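Local coordinates for Rod shape determining protein RodA (Thermus thermophilus, PDB 6BAR) that probably polymerises lipid-linked disaccharide-peptide precursors into peptidoglycan strands in the inner membrane, driving cell wall elongation and helping to set cell shape, at residues A[19-30]-A[330-339]; A[158-169]-A[298-309]. All coordinates share one frame; numbering follows the deposited sequence.

In the fold
RodA illustrates how a multi-helix membrane enzyme ties distant parts of its chain together with apolar contacts. Interaction 1 joins the first helix to the turn leading into the last one and so closes a loop of about 300 residues; interaction 2, a roughly antiparallel pairing of two membrane helices, is nested inside it. Their centres stand about 22 Å apart on opposite sides of the chain's centre, yet they touch: Pro330 CG, in the loop that leads into helix 336-354, lies 3.7 Å from Leu307 CD2 of helix 294-319. A monoolein chain lies against the outer side of interaction 1, while the Met306 side chain in interaction 2 is about 12 Å from a different bound monoolein.

Interaction 1: residues A[19-30]-A[330-339]; sequences VAAIVALGFVNL and PLFSYGGSSL. With OLC ((2R)-2,3-dihydroxypropyl (9Z)-octadec-9-enoate), chain B.
Leu331 and Val23 meet methyl to methyl, Leu331 CD2 lying 3.6 Å from Val23 CG2, and this pair leads a largely apolar contact that no hydrogen bond crosses. The other leucine branch, CD1, reaches Val19 CG1 at 3.8 Å, while Ile22 CG2 meets Leu331 CB. Further along, Leu30 CD2 approaches the Tyr334 ring edge at CD1 (3.7 Å).

Phe332 leads the aromatic packing: CG anti to the backbone N (chi1 -173°) carries its ring to the first helix, where CD1 approaches Gly26 CA at 3.4 Å and Ile22 O lies at the ring edge. Because Gly26 has no side chain, the turn settles against the helix, the Gly26 and Phe332 CA atoms 4.2 Å apart; a CB would point at the turn, probably close to Leu331 O and Phe332 O. Asn29 ND2 lies 3.5 Å from Phe332 CZ, obliquely to the ring; the amide and ring planes are 17° apart, but the side chains cross at about a right angle. Val257 O accepts a hydrogen bond from ND2. An alanine in place of Phe332 is likely to open a gap beside Gly26 and leave the Asn29 amide without its aromatic neighbour.

Lipid packs on Phe27, whose CD1 is 3.4 Å from C12 of monoolein, with C13 over one ring face, consistent with a membrane-facing surface; on the protein side the ring's CE2 obliquely approaches Leu339 CD2.

The contact thus seats the turn before helix 336-354 on helix 13-30. Helix 266-288 adds Tyr277 and Leu273 beside Phe332, Trp261 meets Phe332 edge-to-face, and helix 39-56 packs on Val23 and Phe27.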
loop_
_atom_site.group_PDB
_atom_site.type_symbol
_atom_site.label_atom_id
_atom_site.label_comp_id
_atom_site.label_asym_id
_atom_site.label_seq_id
_atom_site.Cartn_x
_atom_site.Cartn_y
_atom_site.Cartn_z
ATOM N N VAL A 19 -2.163 -10.453 8.798
ATOM C CA VAL A 19 -2.225 -9.015 9.049
ATOM C C VAL A 19 -2.193 -8.741 10.548
ATOM O O VAL A 19 -1.445 -7.874 11.018
ATOM C CB VAL A 19 -3.469 -8.400 8.385
ATOM C CG1 VAL A 19 -3.656 -6.951 8.827
ATOM C CG2 VAL A 19 -3.346 -8.476 6.877
ATOM N N ALA A 20 -2.979 -9.496 11.324
ATOM C CA ALA A 20 -3.020 -9.281 12.770
ATOM C C ALA A 20 -1.669 -9.559 13.426
ATOM O O ALA A 20 -1.290 -8.882 14.389
ATOM C CB ALA A 20 -4.110 -10.149 13.402
ATOM N N ALA A 21 -0.916 -10.530 12.905
ATOM C CA ALA A 21 0.374 -10.880 13.496
ATOM C C ALA A 21 1.419 -9.802 13.227
ATOM O O ALA A 21 2.170 -9.400 14.131
ATOM C CB ALA A 21 0.837 -12.230 12.951
ATOM N N ILE A 22 1.473 -9.314 11.985
ATOM C CA ILE A 22 2.388 -8.215 11.681
ATOM C C ILE A 22 2.020 -6.972 12.491
ATOM O O ILE A 22 2.899 -6.287 13.031
ATOM C CB ILE A 22 2.412 -7.947 10.164
ATOM C CG1 ILE A 22 2.800 -9.234 9.428
ATOM C CG2 ILE A 22 3.391 -6.831 9.819
ATOM C CD1 ILE A 22 3.045 -9.069 7.943
ATOM N N VAL A 23 0.717 -6.685 12.626
ATOM C CA VAL A 23 0.277 -5.505 13.374
ATOM C C VAL A 23 0.660 -5.617 14.852
ATOM O O VAL A 23 1.153 -4.651 15.456
ATOM C CB VAL A 23 -1.241 -5.298 13.184
ATOM C CG1 VAL A 23 -1.789 -4.273 14.173
ATOM C CG2 VAL A 23 -1.538 -4.859 11.756
ATOM N N ALA A 24 0.446 -6.790 15.457
ATOM C CA ALA A 24 0.801 -6.978 16.863
ATOM C C ALA A 24 2.306 -6.882 17.079
ATOM O O ALA A 24 2.761 -6.398 18.123
ATOM C CB ALA A 24 0.274 -8.325 17.361
ATOM N N LEU A 25 3.098 -7.337 16.103
ATOM C CA LEU A 25 4.540 -7.142 16.207
ATOM C C LEU A 25 4.906 -5.666 16.134
ATOM O O LEU A 25 5.746 -5.186 16.908
ATOM C CB LEU A 25 5.261 -7.919 15.113
ATOM C CG LEU A 25 5.511 -9.366 15.496
ATOM C CD1 LEU A 25 6.580 -9.962 14.606
ATOM C CD2 LEU A 25 5.906 -9.456 16.960
ATOM N N GLY A 26 4.305 -4.940 15.193
ATOM C CA GLY A 26 4.528 -3.509 15.128
ATOM C C GLY A 26 4.238 -2.817 16.445
ATOM O O GLY A 26 5.001 -1.953 16.882
ATOM N N PHE A 27 3.142 -3.207 17.109
ATOM C CA PHE A 27 2.775 -2.558 18.369
ATOM C C PHE A 27 3.708 -2.953 19.507
ATOM O O PHE A 27 4.051 -2.111 20.346
ATOM C CB PHE A 27 1.331 -2.874 18.749
ATOM C CG PHE A 27 0.320 -1.911 18.188
ATOM C CD1 PHE A 27 -0.109 -0.817 18.923
ATOM C CD2 PHE A 27 -0.225 -2.117 16.932
ATOM C CE1 PHE A 27 -1.057 0.061 18.408
ATOM C CE2 PHE A 27 -1.171 -1.247 16.410
ATOM C CZ PHE A 27 -1.585 -0.153 17.151
ATOM N N VAL A 28 4.114 -4.224 19.583
ATOM C CA VAL A 28 5.009 -4.591 20.678
ATOM C C VAL A 28 6.418 -4.058 20.440
ATOM O O VAL A 28 7.204 -3.944 21.390
ATOM C CB VAL A 28 5.025 -6.115 20.919
ATOM C CG1 VAL A 28 3.629 -6.612 21.315
ATOM C CG2 VAL A 28 5.564 -6.861 19.709
ATOM N N ASN A 29 6.751 -3.708 19.193
ATOM C CA ASN A 29 8.036 -3.080 18.915
ATOM C C ASN A 29 8.003 -1.592 19.222
ATOM O O ASN A 29 8.933 -1.058 19.833
ATOM C CB ASN A 29 8.436 -3.292 17.460
ATOM C CG ASN A 29 9.815 -2.746 17.164
ATOM O OD1 ASN A 29 10.735 -2.893 17.970
ATOM N ND2 ASN A 29 9.967 -2.100 16.015
ATOM N N LEU A 30 6.943 -0.904 18.790
ATOM C CA LEU A 30 6.848 0.528 19.046
ATOM C C LEU A 30 6.895 0.835 20.538
ATOM O O LEU A 30 7.418 1.879 20.942
ATOM C CB LEU A 30 5.570 1.087 18.430
ATOM C CG LEU A 30 5.535 2.606 18.302
ATOM C CD1 LEU A 30 6.664 3.101 17.403
ATOM C CD2 LEU A 30 4.187 3.056 17.778
ATOM N N PRO A 330 4.664 -1.285 5.900
ATOM C CA PRO A 330 3.206 -1.344 6.086
ATOM C C PRO A 330 2.799 -2.220 7.267
ATOM O O PRO A 330 3.328 -3.318 7.462
ATOM C CB PRO A 330 2.704 -1.916 4.752
ATOM C CG PRO A 330 3.916 -2.530 4.095
ATOM C CD PRO A 330 5.076 -1.715 4.555
ATOM N N LEU A 331 1.848 -1.704 8.061
ATOM C CA LEU A 331 1.283 -2.359 9.243
ATOM C C LEU A 331 2.261 -2.410 10.414
ATOM O O LEU A 331 1.864 -2.717 11.543
ATOM C CB LEU A 331 0.810 -3.787 8.918
ATOM C CG LEU A 331 -0.303 -4.007 7.887
ATOM C CD1 LEU A 331 -0.397 -5.480 7.527
ATOM C CD2 LEU A 331 -1.628 -3.498 8.422
ATOM N N PHE A 332 3.536 -2.103 10.167
ATOM C CA PHE A 332 4.593 -2.260 11.160
ATOM C C PHE A 332 5.196 -0.939 11.616
ATOM O O PHE A 332 5.321 -0.697 12.821
ATOM C CB PHE A 332 5.704 -3.162 10.604
ATOM C CG PHE A 332 6.752 -3.527 11.618
ATOM C CD1 PHE A 332 6.514 -4.532 12.541
ATOM C CD2 PHE A 332 7.976 -2.867 11.648
ATOM C CE1 PHE A 332 7.471 -4.871 13.478
ATOM C CE2 PHE A 332 8.942 -3.203 12.580
ATOM C CZ PHE A 332 8.688 -4.207 13.498
ATOM N N SER A 333 5.598 -0.080 10.685
ATOM C CA SER A 333 6.232 1.171 11.067
ATOM C C SER A 333 5.205 2.148 11.632
ATOM O O SER A 333 3.991 1.993 11.453
ATOM C CB SER A 333 6.953 1.794 9.870
ATOM O OG SER A 333 7.655 2.966 10.252
ATOM N N TYR A 334 5.711 3.168 12.322
ATOM C CA TYR A 334 4.852 4.157 12.962
ATOM C C TYR A 334 4.208 5.070 11.925
ATOM O O TYR A 334 4.848 5.481 10.954
ATOM C CB TYR A 334 5.652 4.996 13.964
ATOM C CG TYR A 334 4.863 6.157 14.515
ATOM C CD1 TYR A 334 3.929 5.967 15.526
ATOM C CD2 TYR A 334 5.030 7.438 14.010
ATOM C CE1 TYR A 334 3.191 7.021 16.028
ATOM C CE2 TYR A 334 4.296 8.498 14.501
ATOM C CZ TYR A 334 3.380 8.283 15.512
ATOM O OH TYR A 334 2.649 9.337 16.009
ATOM N N GLY A 335 2.933 5.396 12.146
ATOM C CA GLY A 335 2.178 6.200 11.202
ATOM C C GLY A 335 0.707 5.839 11.155
ATOM O O GLY A 335 0.338 4.756 10.689
ATOM N N GLY A 336 -0.145 6.750 11.628
ATOM C CA GLY A 336 -1.562 6.433 11.739
ATOM C C GLY A 336 -2.261 6.337 10.397
ATOM O O GLY A 336 -3.112 5.465 10.187
ATOM N N SER A 337 -1.912 7.228 9.469
ATOM C CA SER A 337 -2.533 7.198 8.154
ATOM C C SER A 337 -2.132 5.951 7.377
ATOM O O SER A 337 -2.970 5.345 6.706
ATOM C CB SER A 337 -2.154 8.445 7.365
ATOM O OG SER A 337 -1.069 8.165 6.493
ATOM N N SER A 338 -0.852 5.568 7.423
ATOM C CA SER A 338 -0.428 4.379 6.690
ATOM C C SER A 338 -1.111 3.134 7.234
ATOM O O SER A 338 -1.576 2.286 6.466
ATOM C CB SER A 338 1.089 4.222 6.751
ATOM O OG SER A 338 1.492 3.074 6.021
ATOM N N LEU A 339 -1.185 3.012 8.559
ATOM C CA LEU A 339 -1.912 1.906 9.169
ATOM C C LEU A 339 -3.364 1.875 8.708
ATOM O O LEU A 339 -3.860 0.840 8.246
ATOM C CB LEU A 339 -1.845 2.026 10.686
ATOM C CG LEU A 339 -2.349 0.803 11.424
ATOM C CD1 LEU A 339 -1.381 -0.341 11.184
ATOM C CD2 LEU A 339 -2.463 1.128 12.893
HETATM C C18 OLC B . -4.666 -7.006 16.519
HETATM C C10 OLC B . -1.280 -1.724 23.051
HETATM C C9 OLC B . -1.185 -1.563 24.389
HETATM C C17 OLC B . -3.380 -6.634 17.230
HETATM C C11 OLC B . -2.562 -2.231 22.424
HETATM C C8 OLC B . 0.111 -1.057 24.988
HETATM C C24 OLC B . 10.162 -3.271 28.836
HETATM C C16 OLC B . -3.611 -5.501 18.214
HETATM C C12 OLC B . -2.415 -2.298 20.919
HETATM C C7 OLC B . 1.246 -1.956 24.538
HETATM C C15 OLC B . -2.312 -5.165 18.922
HETATM C C13 OLC B . -3.313 -3.375 20.347
HETATM C C6 OLC B . 2.490 -1.150 24.221
HETATM C C14 OLC B . -2.572 -4.696 20.340
HETATM C C5 OLC B . 3.662 -2.079 23.955
HETATM C C4 OLC B . 3.943 -2.947 25.167
HETATM C C3 OLC B . 5.276 -2.613 25.815
HETATM C C2 OLC B . 5.237 -1.230 26.446
HETATM C C21 OLC B . 8.468 -1.545 28.299
HETATM C C1 OLC B . 6.240 -1.084 27.580
HETATM C C22 OLC B . 9.491 -2.506 27.710
HETATM O O19 OLC B . 5.832 -1.063 28.726
HETATM O O25 OLC B . 11.088 -4.215 28.343
HETATM O O23 OLC B . 8.865 -3.422 26.840
HETATM O O20 OLC B . 7.625 -0.965 27.319
#

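Interaction 2: residues A[158-169]-A[298-309]; sequences VVLFGVFVVVFV and LFLSGFAGMLGF
Ser301, which faces Val169 across the helix pair, turns its hydroxyl back onto its own helix: OG lies 2.9 Å from Leu298 O, with Arg297 O also within hydrogen-bonding reach. OG sits between the backbone N and the carbonyl carbon (chi1 58°), a torsion that keeps this polar atom within reach of the preceding turn. No hydrogen bond joins the two helices.

They pack roughly antiparallel, at 141° between their directions and with a closest approach of the axes of 8.0 Å, made possible by glycine. Gly162 and Gly302 bring their CA atoms within 4.9 Å, and Val165 CG2 packs against Gly305 CA; at all three glycines a CB would probably crowd a side chain of the partner helix: Met306, Val166 and Val165 respectively. Met306 fills the groove beside Gly162 with an extended chain whose CE ends 3.5 Å from Val159 CA, while Val158 CG1 crosses it at CB.

At one end, Phe161 and Phe309 form an offset stack, centroids 4.6 Å apart and planes 20° from parallel. Phe161 CB also sits over the centre of the Phe309 face as a CH-pi contact, and Gly305 O lies at the Phe161 edge. Leu298 closes the other end against Val166 and Val169.

Around the pair, helix 175-184 packs on Phe161, helix 106-121 on Val158 and Val159, and helix 336-354 on Leu300 and Phe303.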
loop_
_atom_site.group_PDB
_atom_site.type_symbol
_atom_site.label_atom_id
_atom_site.label_comp_id
_atom_site.label_asym_id
_atom_site.label_seq_id
_atom_site.Cartn_x
_atom_site.Cartn_y
_atom_site.Cartn_z
ATOM N N VAL A 158 5.892 3.520 -5.725
ATOM C CA VAL A 158 4.894 2.508 -5.377
ATOM C C VAL A 158 3.823 2.429 -6.453
ATOM O O VAL A 158 3.481 1.345 -6.939
ATOM C CB VAL A 158 4.275 2.805 -4.003
ATOM C CG1 VAL A 158 3.215 1.774 -3.679
ATOM C CG2 VAL A 158 5.342 2.808 -2.939
ATOM N N VAL A 159 3.281 3.584 -6.841
ATOM C CA VAL A 159 2.224 3.626 -7.846
ATOM C C VAL A 159 2.706 3.023 -9.159
ATOM O O VAL A 159 2.052 2.142 -9.735
ATOM C CB VAL A 159 1.731 5.070 -8.037
ATOM C CG1 VAL A 159 0.898 5.183 -9.300
ATOM C CG2 VAL A 159 0.935 5.519 -6.819
ATOM N N LEU A 160 3.854 3.495 -9.653
ATOM C CA LEU A 160 4.359 3.024 -10.937
ATOM C C LEU A 160 4.624 1.526 -10.907
ATOM O O LEU A 160 4.296 0.812 -11.862
ATOM C CB LEU A 160 5.629 3.788 -11.313
ATOM C CG LEU A 160 6.144 3.623 -12.745
ATOM C CD1 LEU A 160 5.020 3.810 -13.760
ATOM C CD2 LEU A 160 7.270 4.606 -13.016
ATOM N N PHE A 161 5.204 1.025 -9.816
ATOM C CA PHE A 161 5.494 -0.396 -9.742
ATOM C C PHE A 161 4.219 -1.220 -9.663
ATOM O O PHE A 161 4.145 -2.311 -10.242
ATOM C CB PHE A 161 6.389 -0.688 -8.549
ATOM C CG PHE A 161 6.657 -2.134 -8.369
ATOM C CD1 PHE A 161 7.650 -2.753 -9.100
ATOM C CD2 PHE A 161 5.889 -2.890 -7.498
ATOM C CE1 PHE A 161 7.892 -4.096 -8.949
ATOM C CE2 PHE A 161 6.123 -4.231 -7.341
ATOM C CZ PHE A 161 7.127 -4.840 -8.067
ATOM N N GLY A 162 3.210 -0.730 -8.946
ATOM C CA GLY A 162 1.913 -1.378 -8.995
ATOM C C GLY A 162 1.386 -1.488 -10.412
ATOM O O GLY A 162 0.977 -2.570 -10.848
ATOM N N VAL A 163 1.387 -0.369 -11.146
ATOM C CA VAL A 163 0.941 -0.392 -12.538
ATOM C C VAL A 163 1.751 -1.402 -13.334
ATOM O O VAL A 163 1.215 -2.118 -14.188
ATOM C CB VAL A 163 1.028 1.012 -13.166
ATOM C CG1 VAL A 163 0.803 0.922 -14.671
ATOM C CG2 VAL A 163 0.004 1.934 -12.543
ATOM N N PHE A 164 3.057 -1.472 -13.071
ATOM C CA PHE A 164 3.877 -2.479 -13.728
ATOM C C PHE A 164 3.342 -3.874 -13.452
ATOM O O PHE A 164 3.250 -4.706 -14.357
ATOM C CB PHE A 164 5.333 -2.383 -13.276
ATOM C CG PHE A 164 6.092 -3.672 -13.445
ATOM C CD1 PHE A 164 6.537 -4.073 -14.694
ATOM C CD2 PHE A 164 6.339 -4.496 -12.356
ATOM C CE1 PHE A 164 7.218 -5.269 -14.854
ATOM C CE2 PHE A 164 7.017 -5.690 -12.510
ATOM C CZ PHE A 164 7.458 -6.076 -13.760
ATOM N N VAL A 165 3.003 -4.157 -12.198
ATOM C CA VAL A 165 2.562 -5.507 -11.850
ATOM C C VAL A 165 1.245 -5.828 -12.551
ATOM O O VAL A 165 1.066 -6.917 -13.114
ATOM C CB VAL A 165 2.457 -5.662 -10.322
ATOM C CG1 VAL A 165 1.894 -7.016 -9.951
ATOM C CG2 VAL A 165 3.827 -5.475 -9.684
ATOM N N VAL A 166 0.311 -4.872 -12.542
ATOM C CA VAL A 166 -0.978 -5.061 -13.215
ATOM C C VAL A 166 -0.768 -5.349 -14.696
ATOM O O VAL A 166 -1.316 -6.313 -15.251
ATOM C CB VAL A 166 -1.875 -3.825 -13.014
ATOM C CG1 VAL A 166 -3.098 -3.877 -13.934
ATOM C CG2 VAL A 166 -2.285 -3.700 -11.563
ATOM N N VAL A 167 0.027 -4.510 -15.359
ATOM C CA VAL A 167 0.287 -4.695 -16.779
ATOM C C VAL A 167 0.980 -6.034 -17.037
ATOM O O VAL A 167 0.585 -6.781 -17.937
ATOM C CB VAL A 167 1.095 -3.494 -17.314
ATOM C CG1 VAL A 167 1.807 -3.837 -18.606
ATOM C CG2 VAL A 167 0.176 -2.283 -17.516
ATOM N N PHE A 168 1.997 -6.379 -16.239
ATOM C CA PHE A 168 2.765 -7.595 -16.498
ATOM C C PHE A 168 1.905 -8.837 -16.335
ATOM O O PHE A 168 1.946 -9.743 -17.175
ATOM C CB PHE A 168 3.989 -7.674 -15.577
ATOM C CG PHE A 168 4.748 -8.981 -15.682
ATOM C CD1 PHE A 168 5.734 -9.154 -16.644
ATOM C CD2 PHE A 168 4.469 -10.036 -14.821
ATOM C CE1 PHE A 168 6.426 -10.353 -16.746
ATOM C CE2 PHE A 168 5.155 -11.237 -14.920
ATOM C CZ PHE A 168 6.135 -11.396 -15.882
ATOM N N VAL A 169 1.132 -8.909 -15.248
ATOM C CA VAL A 169 0.235 -10.043 -15.050
ATOM C C VAL A 169 -0.832 -10.081 -16.138
ATOM O O VAL A 169 -1.242 -11.163 -16.576
ATOM C CB VAL A 169 -0.383 -9.984 -13.640
ATOM C CG1 VAL A 169 -1.397 -11.099 -13.439
ATOM C CG2 VAL A 169 0.704 -10.063 -12.587
ATOM N N LEU A 298 -6.262 -8.879 -11.389
ATOM C CA LEU A 298 -5.410 -7.709 -11.573
ATOM C C LEU A 298 -5.365 -6.842 -10.321
ATOM O O LEU A 298 -4.290 -6.395 -9.913
ATOM C CB LEU A 298 -5.889 -6.888 -12.769
ATOM C CG LEU A 298 -5.795 -7.566 -14.133
ATOM C CD1 LEU A 298 -6.149 -6.570 -15.219
ATOM C CD2 LEU A 298 -4.407 -8.152 -14.353
ATOM N N PHE A 299 -6.519 -6.591 -9.703
ATOM C CA PHE A 299 -6.566 -5.722 -8.530
ATOM C C PHE A 299 -5.776 -6.319 -7.366
ATOM O O PHE A 299 -4.935 -5.639 -6.756
ATOM C CB PHE A 299 -8.030 -5.469 -8.153
ATOM C CG PHE A 299 -8.220 -4.717 -6.864
ATOM C CD1 PHE A 299 -7.852 -3.382 -6.750
ATOM C CD2 PHE A 299 -8.798 -5.340 -5.773
ATOM C CE1 PHE A 299 -8.041 -2.691 -5.556
ATOM C CE2 PHE A 299 -8.994 -4.659 -4.581
ATOM C CZ PHE A 299 -8.613 -3.333 -4.472
ATOM N N LEU A 300 -6.024 -7.595 -7.055
ATOM C CA LEU A 300 -5.296 -8.261 -5.977
ATOM C C LEU A 300 -3.793 -8.261 -6.232
ATOM O O LEU A 300 -3.002 -8.012 -5.311
ATOM C CB LEU A 300 -5.800 -9.695 -5.802
ATOM C CG LEU A 300 -7.003 -9.889 -4.873
ATOM C CD1 LEU A 300 -8.279 -9.391 -5.508
ATOM C CD2 LEU A 300 -7.161 -11.329 -4.403
ATOM N N SER A 301 -3.376 -8.536 -7.474
ATOM C CA SER A 301 -1.945 -8.604 -7.753
ATOM C C SER A 301 -1.299 -7.225 -7.690
ATOM O O SER A 301 -0.168 -7.093 -7.207
ATOM C CB SER A 301 -1.693 -9.261 -9.110
ATOM O OG SER A 301 -2.348 -8.566 -10.157
ATOM N N GLY A 302 -1.996 -6.187 -8.166
ATOM C CA GLY A 302 -1.475 -4.834 -8.030
ATOM C C GLY A 302 -1.291 -4.438 -6.579
ATOM O O GLY A 302 -0.261 -3.861 -6.203
ATOM N N PHE A 303 -2.276 -4.765 -5.738
ATOM C CA PHE A 303 -2.165 -4.460 -4.315
ATOM C C PHE A 303 -0.960 -5.161 -3.691
ATOM O O PHE A 303 -0.149 -4.534 -2.989
ATOM C CB PHE A 303 -3.456 -4.858 -3.595
ATOM C CG PHE A 303 -3.590 -4.268 -2.224
ATOM C CD1 PHE A 303 -4.196 -3.036 -2.044
ATOM C CD2 PHE A 303 -3.114 -4.944 -1.113
ATOM C CE1 PHE A 303 -4.322 -2.489 -0.780
ATOM C CE2 PHE A 303 -3.242 -4.403 0.156
ATOM C CZ PHE A 303 -3.845 -3.176 0.322
ATOM N N ALA A 304 -0.830 -6.470 -3.939
ATOM C CA ALA A 304 0.297 -7.220 -3.388
ATOM C C ALA A 304 1.626 -6.668 -3.883
ATOM O O ALA A 304 2.604 -6.611 -3.124
ATOM C CB ALA A 304 0.174 -8.702 -3.743
ATOM N N GLY A 305 1.683 -6.262 -5.153
ATOM C CA GLY A 305 2.899 -5.659 -5.670
ATOM C C GLY A 305 3.278 -4.396 -4.924
ATOM O O GLY A 305 4.415 -4.240 -4.482
ATOM N N MET A 306 2.326 -3.475 -4.775
ATOM C CA MET A 306 2.618 -2.238 -4.060
ATOM C C MET A 306 3.101 -2.515 -2.638
ATOM O O MET A 306 4.062 -1.892 -2.156
ATOM C CB MET A 306 1.377 -1.347 -4.052
ATOM C CG MET A 306 1.037 -0.778 -5.417
ATOM S SD MET A 306 -0.337 0.388 -5.372
ATOM C CE MET A 306 -0.146 1.166 -6.972
ATOM N N LEU A 307 2.454 -3.461 -1.955
ATOM C CA LEU A 307 2.837 -3.762 -0.579
ATOM C C LEU A 307 4.258 -4.321 -0.509
ATOM O O LEU A 307 5.121 -3.798 0.222
ATOM C CB LEU A 307 1.828 -4.742 0.018
ATOM C CG LEU A 307 1.578 -4.682 1.520
ATOM C CD1 LEU A 307 0.204 -5.238 1.817
ATOM C CD2 LEU A 307 2.639 -5.476 2.254
ATOM N N GLY A 308 4.516 -5.399 -1.260
ATOM C CA GLY A 308 5.858 -5.947 -1.312
ATOM C C GLY A 308 6.902 -4.927 -1.720
ATOM O O GLY A 308 8.041 -4.974 -1.246
ATOM N N PHE A 309 6.532 -3.979 -2.585
ATOM C CA PHE A 309 7.504 -2.996 -3.046
ATOM C C PHE A 309 7.873 -2.026 -1.935
ATOM O O PHE A 309 9.046 -1.670 -1.793
ATOM C CB PHE A 309 6.970 -2.236 -4.259
ATOM C CG PHE A 309 7.962 -1.277 -4.858
ATOM C CD1 PHE A 309 8.955 -1.730 -5.710
ATOM C CD2 PHE A 309 7.899 0.076 -4.574
ATOM C CE1 PHE A 309 9.869 -0.847 -6.268
ATOM C CE2 PHE A 309 8.811 0.964 -5.128
ATOM C CZ PHE A 309 9.795 0.499 -5.976
#